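Long-range contacts in uncharacterized protein (PDB 4MXN), which is probably a glycosyl hydrolase of family 28, a right-handed parallel beta-helix protein whose relatives cleave pectin-like polysaccharides, though its own substrate is not established: residues I68-N73 against K109-G114; C99-Y104 against A147-C152; S129-L134 against G141-Y146; A169-E174 against S194-I199; D211-M216 against I236-K241. All blocks are in the same frame, centred on the assembly; numbering follows the deposited sequence. Where two conformers were deposited one is given.

Contact 2 is the buried core of this set, contact 3 lies at the surface, and contacts 1, 4 and 5 are partly buried. Contacts 2 and 4 join successive turns along one face of the parallel beta-helix and meet each other: Ile151 of the first probably bonds through its backbone to Ala173 of the second. Contact 1 reaches contact 2 through Leu70 and Tyr104, and contact 5 packs on contact 4 through Phe214. The chemistry follows the place: a disulfide and a backbone ladder in contact 2, an arginine clasping carbonyls in contact 4, a polar corner in contact 1, an irregular C-terminal pairing in contact 5, and helix packing without hydrogen bonds in contact 3.

Contact 1 (I68-N73 against K109-G114); sequences IELKSN and KNIGIG
Residues 70-73 and 109-113 run 115° apart end to end, and the CA atoms of Ser72 and Lys109 come within 4.8 Å of each other. They meet at a corner of the parallel beta-helix, where the chain leaving strand 61-69 turns toward strand 74-78 and the chain from strand 104-106 turns into strand 111-114. Backbone bonding is confined to this corner: Asn73 N donates to Lys109 O at 3.1 Å, with a weak second bond to Asn110 O, while Lys109 N reaches the hydroxyl Ser72 OG at 2.9 Å in a nearly straight bond.

The interior end is apolar. Leu70 sends CD2 to 4.0 Å from Ile113 CG1 and sets CG against Ile111 CB; Met153 of strand 151-154 touches all three side chains. The methyl Ile111 CG2 tucks in beside Lys71 O, 3.2 Å away. Lys71 itself turns outward to a salt bridge with Asp46 of helix 38-50.

The outer end is polar, and Asn73 is its hub. With its CG set opposite the carbonyl carbon (chi1 -54°), the amide swings back to the other chain although its CB points away from it. The Asn73 and Asn110 amides are steeply inclined, 63° between planes, yet Asn73 OD1 lies close to the plane of the Asn110 amide. Asn73 OD1 accepts twice in its carbonyl plane, each donor on a lone pair: Asn110 ND2 at 2.8 Å and Lys109 NZ at 2.9 Å.

Contact 2 (C99-Y104 against A147-C152); sequences CNAIIY and APALIC
Cys99 and Cys152 are joined covalently, SG to SG at 2.0 Å with a chi3 of -76°, and this disulfide ties the start of one segment to the end of the other. A chi1 of -177° swings the Cys152 sulfur away from its own main-chain nitrogen and brings it to Cys99. On the same face of the sheet Ala101 CB fits against Cys152 CB at 3.7 Å and against Ala149 CB, small groups that allow the chains to come close.

Next comes the backbone ladder, parallel in sense. Ala149 N donates to Asn100 O at 2.9 Å, Ile102 N to Ala149 O, Ile103 N to Leu150 O and Cys152 N to Ile103 O; a weak bond from Ile102 N to Leu150 O bridges the bend. Both chains turn a corner here, at Ile102 and Ile103 in one and at Leu150 in the other, and the bends coincide. Ile102 and Leu150 consequently lie side by side pointing the same way; Ile102 CD1 and Leu150 CD2 are pressed to 3.4 Å, tighter than ordinary carbon contact, and Ile119 of strand 118-120 touches both side chains.

Farther out, the Asn100 side chain crosses Pro148 obliquely, OD1 lying 3.8 Å from Pro148 CB. Asn100 ND2 donates to a water at 2.7 Å that lies within bonding distance of Ala147 O, and a second water can link Ala147 O with Asn100 O. Ser67 of the preceding turn bonds Ala101 O.

Matched corners, aligned aliphatic side chains and parallel bonding between successive rungs are the signature of the parallel beta-helix fold, here reinforced by a disulfide between neighbouring turns.

Contact 3 (S129-L134 against G141-Y146); sequences SVEEQL and GNVSDY
Leu134 lays its two methyls over the turn that leads into helix 143-146: CD1 rests on the peptide between Asn142 and Val143, 3.6 Å from Val143 N, and CD2 sits 3.6 Å from Gly141 N. The same CD2 leans obliquely on the ring of Tyr146, nearest to CE2, and CD1 also meets Val143 CG2 at 3.8 Å. Replacing Leu134 by an alanine removes both methyls, which would probably open a gap between helix and turn and leave the Tyr146 ring less firmly packed.

One helical turn earlier, Val130 wedges between Val143 and Tyr146. Its chi1 of 176° directs the CG1 branch into the cleft, 3.6 Å from Tyr146 CB and 3.9 Å from Val143 CG1.

The receiving turn is held by its own bonds. Asn142 N donates a nearly straight bond to Asp145 OD2 at 2.9 Å, approaching from above the carboxylate plane, and a side chain on Gly141 would run into that oxygen. The hydroxyl of Tyr146 bonds to Glu140 O, which fixes the far end of the ring.

No hydrogen bond crosses between the segments; the union rests on van der Waals contact. Here helix 123-136 and the short, weakly bonded helical turn 143-146 pack together at the surface, an excursion between strands 118-120 and 151-154 of the parallel beta-helix.

Contact 4 (A169-E174 against S194-I199); sequences AANVAE and SDRKAI
Arg196 reaches across to the carbonyls of Ala169 and Asn171, in loops that lead into neighbouring rungs of the parallel beta-helix, strands 174-177 and 199-202. Both acceptors lie in the guanidinium plane, at its edge: Arg196 NH2 donates to Ala169 O at 3.0 Å, nearly straight (166°), and Arg196 NE to Asn171 O, also at 3.0 Å but from above that carbonyl's plane. A bend at chi3 (-64°) turns the group edge-on to these oxygens. Ala170 O instead sits over one face, too poorly angled to bond, and it accepts from Arg127 of helix 123-136. With a lysine in its place the paired N-H groups are lost, which would probably leave Ala169 O or Asn171 O without its arginine donor and the loops less firmly joined.

A water supplies further polar links. It donates to Asn171 O at 2.6 Å and to Lys197 O, and accepts from Ser194 OG. That hydroxyl also receives Arg196 N in an ST turn, which shapes the backbone from which the arginine springs.

The backbones themselves pair at the rung, where Glu174 N donates to Ala198 O at 2.9 Å and Glu174 bridges Ile199 in parallel fashion.

Van der Waals contacts complete the join: Val172 CG1 meets Ala198 O at 3.6 Å, while Ala173 CB crowds the same oxygen more closely. Glu174 and Ile199 lie side by side on one face; OE1 of the acid bonds the hydroxyl of Tyr176, and Glu174 OE2 lies 3.3 Å from Ile199 CG1.

Contact 5 (D211-M216 against I236-K241); sequences DCYFNM and ITPDGK
Met216, a selenomethionine here, has its carbonyl oxygen buried against Pro238 CD, 3.0 Å away, with no hydrogen-bonding partner anywhere in the model. The same ring carbon, Pro238 CD, also presses on Phe214 O, at 3.1 Å, so the proline ring packs on two carbonyls; having no N-H, Pro238 cannot continue the ladder to Phe214 O.

Before the proline, the chains pair briefly through two backbone bonds. Ile236 N donates to Cys212 O and Phe214 N to Ile236 O, the latter at 3.0 Å, giving a single bridge between Tyr213 and Ile236.

Tyr213 makes most of the outer contact: with CG trans to the backbone N (chi1 -174°), its ring extends beside Ile236, whose CD1 lies in the ring plane at the edge, 4.0 Å from Tyr213 CD1. The Tyr213 side chain crosses Pro238 at about a right angle, its OH 3.4 Å from Pro238 CA.

Beyond the pairing the chain folds over in a type I turn from Thr237 to Gly240. Asp239 OD1 holds it by accepting twice, from Thr237 OG1 at 2.6 Å and from Lys241 N in an Asx turn.

The pairing follows strand 230-233 toward the C-terminal end of the beta-helix. Strand 213-214 bonds on its other edge to strand 182-190 through Tyr213, while the Phe214 ring packs on Val189 of that strand, on Ala198 and on Pro220, which also touches Thr237.

Contact 1 (I68-N73 against K109-G114)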
# COMPACT_ATOMS: atom_id res chain seq x y z
N ILE A 68 -8.00 -3.58 0.08
CA ILE A 68 -8.89 -2.45 0.37
C ILE A 68 -8.83 -1.48 -0.79
O ILE A 68 -7.73 -1.08 -1.19
CB ILE A 68 -8.48 -1.75 1.69
CG1 ILE A 68 -8.47 -2.71 2.91
CG2 ILE A 68 -9.33 -0.49 1.95
CD1 ILE A 68 -7.45 -2.31 4.03
N GLU A 69 -10.00 -1.07 -1.31
CA GLU A 69 -10.06 -0.09 -2.37
C GLU A 69 -10.33 1.29 -1.76
O GLU A 69 -11.43 1.55 -1.25
CB GLU A 69 -11.11 -0.46 -3.41
CG GLU A 69 -11.15 0.55 -4.55
CD GLU A 69 -12.09 0.28 -5.70
OE1 GLU A 69 -13.02 -0.54 -5.56
OE2 GLU A 69 -11.94 0.96 -6.74
N LEU A 70 -9.32 2.17 -1.79
CA LEU A 70 -9.44 3.53 -1.29
C LEU A 70 -10.34 4.33 -2.25
O LEU A 70 -10.29 4.10 -3.46
CB LEU A 70 -8.02 4.15 -1.15
CG LEU A 70 -7.80 5.41 -0.33
CD1 LEU A 70 -8.63 5.43 0.98
CD2 LEU A 70 -6.31 5.56 -0.02
N LYS A 71 -11.21 5.19 -1.72
CA LYS A 71 -12.14 5.97 -2.56
C LYS A 71 -11.86 7.45 -2.42
O LYS A 71 -11.26 7.85 -1.43
CB LYS A 71 -13.61 5.66 -2.21
CG LYS A 71 -14.02 4.19 -2.43
CD LYS A 71 -14.13 3.81 -3.91
CE LYS A 71 -14.54 2.37 -4.11
NZ LYS A 71 -15.95 2.11 -3.72
N SER A 72 -12.31 8.26 -3.39
CA SER A 72 -12.10 9.70 -3.41
C SER A 72 -12.50 10.37 -2.11
O SER A 72 -13.55 10.06 -1.53
CB SER A 72 -12.86 10.34 -4.57
OG SER A 72 -12.33 9.92 -5.81
N ASN A 73 -11.63 11.28 -1.64
CA ASN A 73 -11.78 12.14 -0.46
C ASN A 73 -11.64 11.37 0.86
O ASN A 73 -11.96 11.91 1.92
CB ASN A 73 -13.10 12.93 -0.50
CG ASN A 73 -13.24 13.72 -1.77
OD1 ASN A 73 -12.33 14.45 -2.15
ND2 ASN A 73 -14.32 13.52 -2.47
N LYS A 109 -9.58 10.63 -6.54
CA LYS A 109 -8.90 11.91 -6.30
C LYS A 109 -8.93 12.26 -4.81
O LYS A 109 -9.81 11.81 -4.08
CB LYS A 109 -9.47 13.06 -7.18
CG LYS A 109 -10.99 13.26 -7.19
CD LYS A 109 -11.55 13.73 -5.82
CE LYS A 109 -12.36 14.98 -5.85
NZ LYS A 109 -12.16 15.83 -4.65
N ASN A 110 -7.99 13.12 -4.38
CA ASN A 110 -7.90 13.61 -3.00
C ASN A 110 -7.91 12.42 -2.02
O ASN A 110 -8.78 12.30 -1.16
CB ASN A 110 -9.04 14.60 -2.72
CG ASN A 110 -8.97 15.27 -1.38
OD1 ASN A 110 -7.89 15.46 -0.82
ND2 ASN A 110 -10.12 15.56 -0.82
N ILE A 111 -6.94 11.52 -2.17
CA ILE A 111 -6.86 10.33 -1.31
C ILE A 111 -5.56 10.33 -0.53
O ILE A 111 -4.57 10.93 -0.94
CB ILE A 111 -7.04 9.02 -2.13
CG1 ILE A 111 -6.05 8.96 -3.33
CG2 ILE A 111 -8.49 8.87 -2.61
CD1 ILE A 111 -5.85 7.62 -3.90
N GLY A 112 -5.55 9.61 0.57
CA GLY A 112 -4.35 9.56 1.38
C GLY A 112 -4.21 8.36 2.28
O GLY A 112 -5.18 7.66 2.57
N ILE A 113 -2.96 8.12 2.68
CA ILE A 113 -2.53 7.10 3.64
C ILE A 113 -1.53 7.80 4.55
O ILE A 113 -0.57 8.39 4.07
CB ILE A 113 -1.94 5.81 3.01
CG1 ILE A 113 -2.97 5.09 2.09
CG2 ILE A 113 -1.43 4.84 4.11
CD1 ILE A 113 -2.35 4.10 1.17
N GLY A 114 -1.77 7.74 5.85
CA GLY A 114 -0.92 8.36 6.84
C GLY A 114 -0.88 7.61 8.15
O GLY A 114 -1.47 6.53 8.27

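Contact 2 (C99-Y104 against A147-C152)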
# COMPACT_ATOMS: atom_id res chain seq x y z
N CYS A 99 -4.09 -2.56 -10.52
CA CYS A 99 -3.67 -2.44 -9.12
C CYS A 99 -4.13 -3.59 -8.24
O CYS A 99 -5.32 -3.80 -8.00
CB CYS A 99 -4.11 -1.10 -8.53
SG CYS A 99 -2.88 0.21 -8.71
N ASN A 100 -3.13 -4.33 -7.74
CA ASN A 100 -3.29 -5.42 -6.78
C ASN A 100 -2.43 -5.14 -5.57
O ASN A 100 -1.21 -5.33 -5.62
CB ASN A 100 -2.92 -6.78 -7.39
CG ASN A 100 -3.11 -7.91 -6.40
OD1 ASN A 100 -3.88 -7.84 -5.44
ND2 ASN A 100 -2.41 -8.99 -6.61
N ALA A 101 -3.06 -4.66 -4.49
CA ALA A 101 -2.34 -4.27 -3.28
C ALA A 101 -3.19 -4.39 -2.03
O ALA A 101 -4.37 -4.66 -2.14
CB ALA A 101 -1.85 -2.83 -3.42
N ILE A 102 -2.59 -4.18 -0.84
CA ILE A 102 -3.35 -4.18 0.43
C ILE A 102 -4.27 -2.95 0.43
O ILE A 102 -5.43 -3.04 0.83
CB ILE A 102 -2.43 -4.23 1.67
CG1 ILE A 102 -1.55 -5.53 1.62
CG2 ILE A 102 -3.25 -4.14 2.98
CD1 ILE A 102 -0.58 -5.70 2.82
N ILE A 103 -3.75 -1.82 -0.06
CA ILE A 103 -4.51 -0.59 -0.28
C ILE A 103 -4.26 -0.17 -1.71
O ILE A 103 -3.12 0.11 -2.08
CB ILE A 103 -4.21 0.58 0.72
CG1 ILE A 103 -4.35 0.13 2.18
CG2 ILE A 103 -5.16 1.77 0.41
CD1 ILE A 103 -3.79 1.17 3.25
N TYR A 104 -5.33 -0.13 -2.51
CA TYR A 104 -5.20 0.31 -3.89
C TYR A 104 -6.25 1.36 -4.19
O TYR A 104 -7.26 1.47 -3.49
CB TYR A 104 -5.28 -0.87 -4.90
CG TYR A 104 -6.65 -1.49 -5.05
CD1 TYR A 104 -7.10 -2.45 -4.16
CD2 TYR A 104 -7.49 -1.13 -6.10
CE1 TYR A 104 -8.36 -3.04 -4.30
CE2 TYR A 104 -8.76 -1.71 -6.25
CZ TYR A 104 -9.18 -2.66 -5.34
OH TYR A 104 -10.42 -3.24 -5.46
N ALA A 147 0.84 -11.80 -6.40
CA ALA A 147 1.34 -11.29 -5.13
C ALA A 147 1.06 -9.77 -5.03
O ALA A 147 1.38 -9.03 -5.97
CB ALA A 147 2.82 -11.59 -4.99
N PRO A 148 0.38 -9.31 -3.96
CA PRO A 148 0.02 -7.91 -3.89
C PRO A 148 1.15 -7.00 -3.44
O PRO A 148 2.00 -7.36 -2.62
CB PRO A 148 -1.11 -7.88 -2.86
CG PRO A 148 -0.80 -9.00 -1.94
CD PRO A 148 -0.17 -10.06 -2.80
N ALA A 149 1.09 -5.77 -3.93
CA ALA A 149 1.93 -4.69 -3.46
C ALA A 149 1.34 -4.23 -2.11
O ALA A 149 0.25 -4.67 -1.74
CB ALA A 149 1.91 -3.55 -4.47
N LEU A 150 2.04 -3.36 -1.38
CA LEU A 150 1.43 -2.85 -0.14
C LEU A 150 0.47 -1.72 -0.50
O LEU A 150 -0.65 -1.69 0.00
CB LEU A 150 2.47 -2.42 0.89
CG LEU A 150 3.33 -3.54 1.44
CD1 LEU A 150 4.49 -2.99 2.23
CD2 LEU A 150 2.55 -4.48 2.32
N ILE A 151 0.91 -0.83 -1.42
CA ILE A 151 0.15 0.31 -1.95
C ILE A 151 0.26 0.33 -3.47
O ILE A 151 1.35 0.17 -4.02
CB ILE A 151 0.69 1.64 -1.32
CG1 ILE A 151 0.33 1.78 0.16
CG2 ILE A 151 0.31 2.87 -2.14
CD1 ILE A 151 1.24 2.89 0.90
N CYS A 152 -0.87 0.54 -4.15
CA CYS A 152 -0.90 0.67 -5.61
C CYS A 152 -1.93 1.72 -6.02
O CYS A 152 -3.12 1.55 -5.74
CB CYS A 152 -1.16 -0.67 -6.29
SG CYS A 152 -1.11 -0.60 -8.11
O HOH W 1 1.08 -6.18 -7.36
O HOH W 2 -0.34 -8.71 -8.32

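Contact 3 (S129-L134 against G141-Y146)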
# COMPACT_ATOMS: atom_id res chain seq x y z
N SER A 129 0.92 -19.01 -0.49
CA SER A 129 -0.49 -19.20 -0.83
C SER A 129 -0.65 -19.11 -2.36
O SER A 129 -1.30 -19.98 -2.96
CB SER A 129 -1.35 -18.18 -0.09
OG SER A 129 -2.69 -18.24 -0.53
N VAL A 130 -0.03 -18.09 -2.98
CA VAL A 130 -0.04 -17.90 -4.44
C VAL A 130 0.58 -19.15 -5.12
O VAL A 130 -0.05 -19.71 -6.02
CB VAL A 130 0.69 -16.61 -4.90
CG1 VAL A 130 0.73 -16.51 -6.43
CG2 VAL A 130 0.08 -15.35 -4.27
N GLU A 131 1.81 -19.55 -4.66
CA GLU A 131 2.57 -20.70 -5.18
C GLU A 131 1.72 -21.96 -5.21
O GLU A 131 1.69 -22.66 -6.22
CB GLU A 131 3.82 -20.95 -4.31
CG GLU A 131 5.01 -20.03 -4.55
CD GLU A 131 6.00 -19.90 -3.40
OE1 GLU A 131 6.37 -20.95 -2.82
OE2 GLU A 131 6.41 -18.76 -3.09
N GLU A 132 1.02 -22.26 -4.09
CA GLU A 132 0.17 -23.44 -3.92
C GLU A 132 -0.94 -23.49 -4.98
O GLU A 132 -1.17 -24.55 -5.56
CB GLU A 132 -0.44 -23.47 -2.52
CG GLU A 132 0.52 -24.00 -1.46
CD GLU A 132 0.18 -23.65 -0.03
OE1 GLU A 132 -1.02 -23.48 0.27
OE2 GLU A 132 1.12 -23.57 0.80
N GLN A 133 -1.62 -22.35 -5.23
CA GLN A 133 -2.72 -22.32 -6.19
C GLN A 133 -2.19 -22.45 -7.62
O GLN A 133 -2.83 -23.14 -8.41
CB GLN A 133 -3.61 -21.08 -6.00
CG GLN A 133 -4.34 -21.10 -4.64
CD GLN A 133 -5.17 -22.34 -4.46
OE1 GLN A 133 -6.08 -22.63 -5.24
NE2 GLN A 133 -4.80 -23.14 -3.46
N LEU A 134 -1.00 -21.87 -7.93
CA LEU A 134 -0.34 -22.04 -9.24
C LEU A 134 0.03 -23.50 -9.50
O LEU A 134 -0.23 -24.01 -10.60
CB LEU A 134 0.93 -21.18 -9.36
CG LEU A 134 0.76 -19.69 -9.55
CD1 LEU A 134 2.11 -18.97 -9.37
CD2 LEU A 134 0.15 -19.36 -10.91
N GLY A 141 0.15 -18.54 -14.39
CA GLY A 141 1.13 -17.46 -14.47
C GLY A 141 2.31 -17.65 -13.54
O GLY A 141 2.79 -18.77 -13.35
N ASN A 142 2.78 -16.54 -12.99
CA ASN A 142 3.89 -16.49 -12.04
C ASN A 142 3.39 -15.89 -10.75
O ASN A 142 2.33 -15.25 -10.75
CB ASN A 142 5.05 -15.66 -12.60
CG ASN A 142 5.60 -16.19 -13.90
OD1 ASN A 142 6.38 -17.14 -13.93
ND2 ASN A 142 5.15 -15.59 -15.00
N VAL A 143 4.14 -16.07 -9.65
CA VAL A 143 3.77 -15.54 -8.34
C VAL A 143 3.59 -14.00 -8.43
O VAL A 143 2.62 -13.48 -7.87
CB VAL A 143 4.78 -15.96 -7.23
CG1 VAL A 143 4.45 -15.30 -5.89
CG2 VAL A 143 4.79 -17.48 -7.06
N SER A 144 4.46 -13.31 -9.21
CA SER A 144 4.42 -11.84 -9.40
C SER A 144 3.08 -11.33 -9.96
O SER A 144 2.70 -10.20 -9.67
CB SER A 144 5.57 -11.38 -10.30
OG SER A 144 5.50 -11.94 -11.60
N ASP A 145 2.36 -12.16 -10.73
CA ASP A 145 1.06 -11.78 -11.30
C ASP A 145 -0.03 -11.66 -10.22
O ASP A 145 -0.99 -10.91 -10.42
CB ASP A 145 0.63 -12.82 -12.37
CG ASP A 145 1.57 -13.02 -13.54
OD1 ASP A 145 2.22 -12.04 -13.95
OD2 ASP A 145 1.64 -14.15 -14.06
N TYR A 146 0.12 -12.37 -9.08
CA TYR A 146 -0.90 -12.40 -8.03
C TYR A 146 -0.46 -11.80 -6.69
O TYR A 146 -1.32 -11.40 -5.88
CB TYR A 146 -1.34 -13.86 -7.80
CG TYR A 146 -1.93 -14.48 -9.05
CD1 TYR A 146 -3.28 -14.35 -9.34
CD2 TYR A 146 -1.12 -15.15 -9.97
CE1 TYR A 146 -3.82 -14.88 -10.51
CE2 TYR A 146 -1.65 -15.67 -11.15
CZ TYR A 146 -3.00 -15.54 -11.41
OH TYR A 146 -3.53 -16.08 -12.56

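Contact 4 (A169-E174 against S194-I199)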
# COMPACT_ATOMS: atom_id res chain seq x y z
N ALA A 169 6.69 -6.39 1.95
CA ALA A 169 5.80 -6.42 0.82
C ALA A 169 5.88 -7.78 0.10
O ALA A 169 6.99 -8.29 -0.10
CB ALA A 169 6.18 -5.30 -0.15
N ALA A 170 4.71 -8.35 -0.27
CA ALA A 170 4.63 -9.62 -1.01
C ALA A 170 5.10 -9.45 -2.44
O ALA A 170 5.42 -10.43 -3.11
CB ALA A 170 3.20 -10.14 -0.99
N ASN A 171 5.14 -8.20 -2.92
CA ASN A 171 5.60 -7.88 -4.26
C ASN A 171 6.45 -6.60 -4.14
O ASN A 171 7.42 -6.62 -3.40
CB ASN A 171 4.42 -7.77 -5.22
CG ASN A 171 4.76 -8.12 -6.65
OD1 ASN A 171 5.86 -7.84 -7.14
ND2 ASN A 171 3.82 -8.70 -7.38
N VAL A 172 6.07 -5.50 -4.78
CA VAL A 172 6.72 -4.19 -4.68
C VAL A 172 6.01 -3.48 -3.53
O VAL A 172 4.85 -3.79 -3.28
CB VAL A 172 6.68 -3.45 -6.06
CG1 VAL A 172 7.07 -1.97 -5.94
CG2 VAL A 172 7.56 -4.14 -7.08
N ALA A 173 6.68 -2.61 -2.77
CA ALA A 173 5.97 -1.94 -1.67
C ALA A 173 4.96 -0.90 -2.19
O ALA A 173 3.82 -0.87 -1.72
CB ALA A 173 6.95 -1.28 -0.73
N GLU A 174 5.38 -0.06 -3.15
CA GLU A 174 4.55 1.04 -3.67
C GLU A 174 4.54 1.06 -5.17
O GLU A 174 5.61 1.01 -5.78
CB GLU A 174 5.10 2.40 -3.21
CG GLU A 174 5.20 2.69 -1.73
CD GLU A 174 6.11 3.87 -1.41
OE1 GLU A 174 5.75 5.02 -1.74
OE2 GLU A 174 7.21 3.64 -0.87
N SER A 194 11.54 -9.56 1.53
CA SER A 194 11.50 -9.19 0.10
C SER A 194 12.86 -8.77 -0.48
O SER A 194 13.56 -7.93 0.11
CB SER A 194 10.51 -8.04 -0.11
OG SER A 194 10.54 -7.61 -1.47
N ASP A 195 13.20 -9.30 -1.67
CA ASP A 195 14.41 -8.88 -2.40
C ASP A 195 14.01 -8.01 -3.60
O ASP A 195 14.85 -7.70 -4.46
CB ASP A 195 15.25 -10.11 -2.84
CG ASP A 195 14.61 -11.06 -3.84
OD1 ASP A 195 13.42 -10.87 -4.19
OD2 ASP A 195 15.32 -11.97 -4.33
N ARG A 196 12.71 -7.66 -3.67
CA ARG A 196 12.11 -6.90 -4.76
C ARG A 196 12.27 -5.39 -4.56
O ARG A 196 12.66 -4.93 -3.49
CB ARG A 196 10.62 -7.27 -4.89
CG ARG A 196 10.44 -8.73 -5.36
CD ARG A 196 9.03 -9.28 -5.13
NE ARG A 196 8.68 -9.37 -3.70
CZ ARG A 196 8.96 -10.40 -2.91
NH1 ARG A 196 9.63 -11.44 -3.38
NH2 ARG A 196 8.57 -10.39 -1.64
N LYS A 197 11.94 -4.62 -5.63
CA LYS A 197 11.98 -3.15 -5.62
C LYS A 197 10.99 -2.62 -4.60
O LYS A 197 10.02 -3.30 -4.27
CB LYS A 197 11.69 -2.57 -7.03
CG LYS A 197 12.74 -2.96 -8.08
CD LYS A 197 13.97 -2.07 -7.99
CE LYS A 197 15.06 -2.42 -8.98
NZ LYS A 197 16.17 -1.45 -8.89
N ALA A 198 11.27 -1.43 -4.06
CA ALA A 198 10.41 -0.78 -3.09
C ALA A 198 9.36 0.07 -3.79
O ALA A 198 8.26 0.20 -3.27
CB ALA A 198 11.23 0.09 -2.15
N ILE A 199 9.73 0.70 -4.93
CA ILE A 199 8.82 1.61 -5.64
C ILE A 199 8.91 1.43 -7.14
O ILE A 199 10.00 1.46 -7.70
CB ILE A 199 9.10 3.10 -5.26
CG1 ILE A 199 8.80 3.34 -3.77
CG2 ILE A 199 8.26 4.09 -6.11
CD1 ILE A 199 9.49 4.38 -3.27
O HOH W 3 9.36 -5.31 -2.33

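Contact 5 (D211-M216 against I236-K241)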
# COMPACT_ATOMS: atom_id res chain seq x y z
N ASP A 211 12.18 12.78 2.51
CA ASP A 211 12.54 12.13 3.78
C ASP A 211 12.10 10.66 3.83
O ASP A 211 11.61 10.18 4.86
CB ASP A 211 11.95 12.90 4.99
CG ASP A 211 12.46 14.32 5.08
OD1 ASP A 211 13.66 14.53 4.85
OD2 ASP A 211 11.64 15.22 5.33
N CYS A 212 12.28 9.96 2.73
CA CYS A 212 11.92 8.55 2.70
C CYS A 212 13.13 7.68 2.95
O CYS A 212 14.24 8.01 2.50
CB CYS A 212 11.21 8.20 1.40
SG CYS A 212 9.60 9.01 1.25
N TYR A 213 12.95 6.61 3.74
CA TYR A 213 14.03 5.68 4.08
C TYR A 213 13.74 4.30 3.50
O TYR A 213 12.62 3.81 3.63
CB TYR A 213 14.22 5.60 5.62
CG TYR A 213 15.42 4.78 6.04
CD1 TYR A 213 16.71 5.28 5.94
CD2 TYR A 213 15.27 3.49 6.56
CE1 TYR A 213 17.82 4.53 6.32
CE2 TYR A 213 16.37 2.72 6.95
CZ TYR A 213 17.64 3.24 6.81
OH TYR A 213 18.71 2.47 7.19
N PHE A 214 14.75 3.69 2.85
CA PHE A 214 14.66 2.34 2.28
C PHE A 214 15.70 1.50 3.03
O PHE A 214 16.88 1.81 2.94
CB PHE A 214 14.88 2.37 0.76
CG PHE A 214 13.95 3.32 0.06
CD1 PHE A 214 12.67 2.92 -0.32
CD2 PHE A 214 14.33 4.64 -0.18
CE1 PHE A 214 11.81 3.82 -0.95
CE2 PHE A 214 13.48 5.52 -0.82
CZ PHE A 214 12.22 5.11 -1.20
N ASN A 215 15.26 0.51 3.85
CA ASN A 215 16.21 -0.22 4.70
C ASN A 215 17.08 -1.29 3.94
O ASN A 215 17.92 -1.96 4.56
CB ASN A 215 15.47 -0.87 5.88
CG ASN A 215 14.89 -2.23 5.57
OD1 ASN A 215 14.63 -2.57 4.40
ND2 ASN A 215 14.69 -3.03 6.62
N MSE A 216 16.79 -1.49 2.64
CA MSE A 216 17.42 -2.42 1.68
C MSE A 216 18.75 -1.84 1.16
O MSE A 216 18.92 -0.63 1.17
CB MSE A 216 16.43 -2.69 0.51
CG MSE A 216 16.07 -1.41 -0.30
SE MSE A 216 14.61 -1.56 -1.61
CE MSE A 216 15.38 -2.86 -2.86
N ILE A 236 16.93 8.14 1.00
CA ILE A 236 18.19 7.41 1.10
C ILE A 236 18.05 5.91 1.44
O ILE A 236 17.04 5.47 1.98
CB ILE A 236 19.10 8.09 2.19
CG1 ILE A 236 18.42 8.10 3.59
CG2 ILE A 236 19.54 9.51 1.76
CD1 ILE A 236 19.38 8.03 4.81
N THR A 237 19.14 5.15 1.16
CA THR A 237 19.33 3.74 1.52
C THR A 237 20.20 3.72 2.82
O THR A 237 20.71 4.79 3.18
CB THR A 237 19.90 2.93 0.33
OG1 THR A 237 20.96 3.66 -0.29
CG2 THR A 237 18.84 2.55 -0.69
N PRO A 238 20.40 2.57 3.55
CA PRO A 238 21.16 2.59 4.81
C PRO A 238 22.56 3.23 4.78
O PRO A 238 23.00 3.74 5.81
CB PRO A 238 21.28 1.10 5.15
CG PRO A 238 20.08 0.52 4.62
CD PRO A 238 19.86 1.22 3.31
N ASP A 239 23.25 3.21 3.62
CA ASP A 239 24.57 3.82 3.43
C ASP A 239 24.49 5.36 3.35
O ASP A 239 25.52 6.03 3.47
CB ASP A 239 25.25 3.27 2.15
CG ASP A 239 24.41 3.32 0.87
OD1 ASP A 239 23.30 3.93 0.90
OD2 ASP A 239 24.84 2.73 -0.14
N GLY A 240 23.28 5.89 3.16
CA GLY A 240 23.04 7.32 3.07
C GLY A 240 23.05 7.87 1.65
O GLY A 240 22.91 9.08 1.47
N LYS A 241 23.22 6.99 0.65
CA LYS A 241 23.24 7.31 -0.78
C LYS A 241 21.84 7.71 -1.24
O LYS A 241 20.86 7.05 -0.87
CB LYS A 241 23.76 6.12 -1.60
CG LYS A 241 23.93 6.37 -3.10
CD LYS A 241 23.72 5.07 -3.89
CE LYS A 241 24.08 5.21 -5.34
NZ LYS A 241 25.54 5.11 -5.57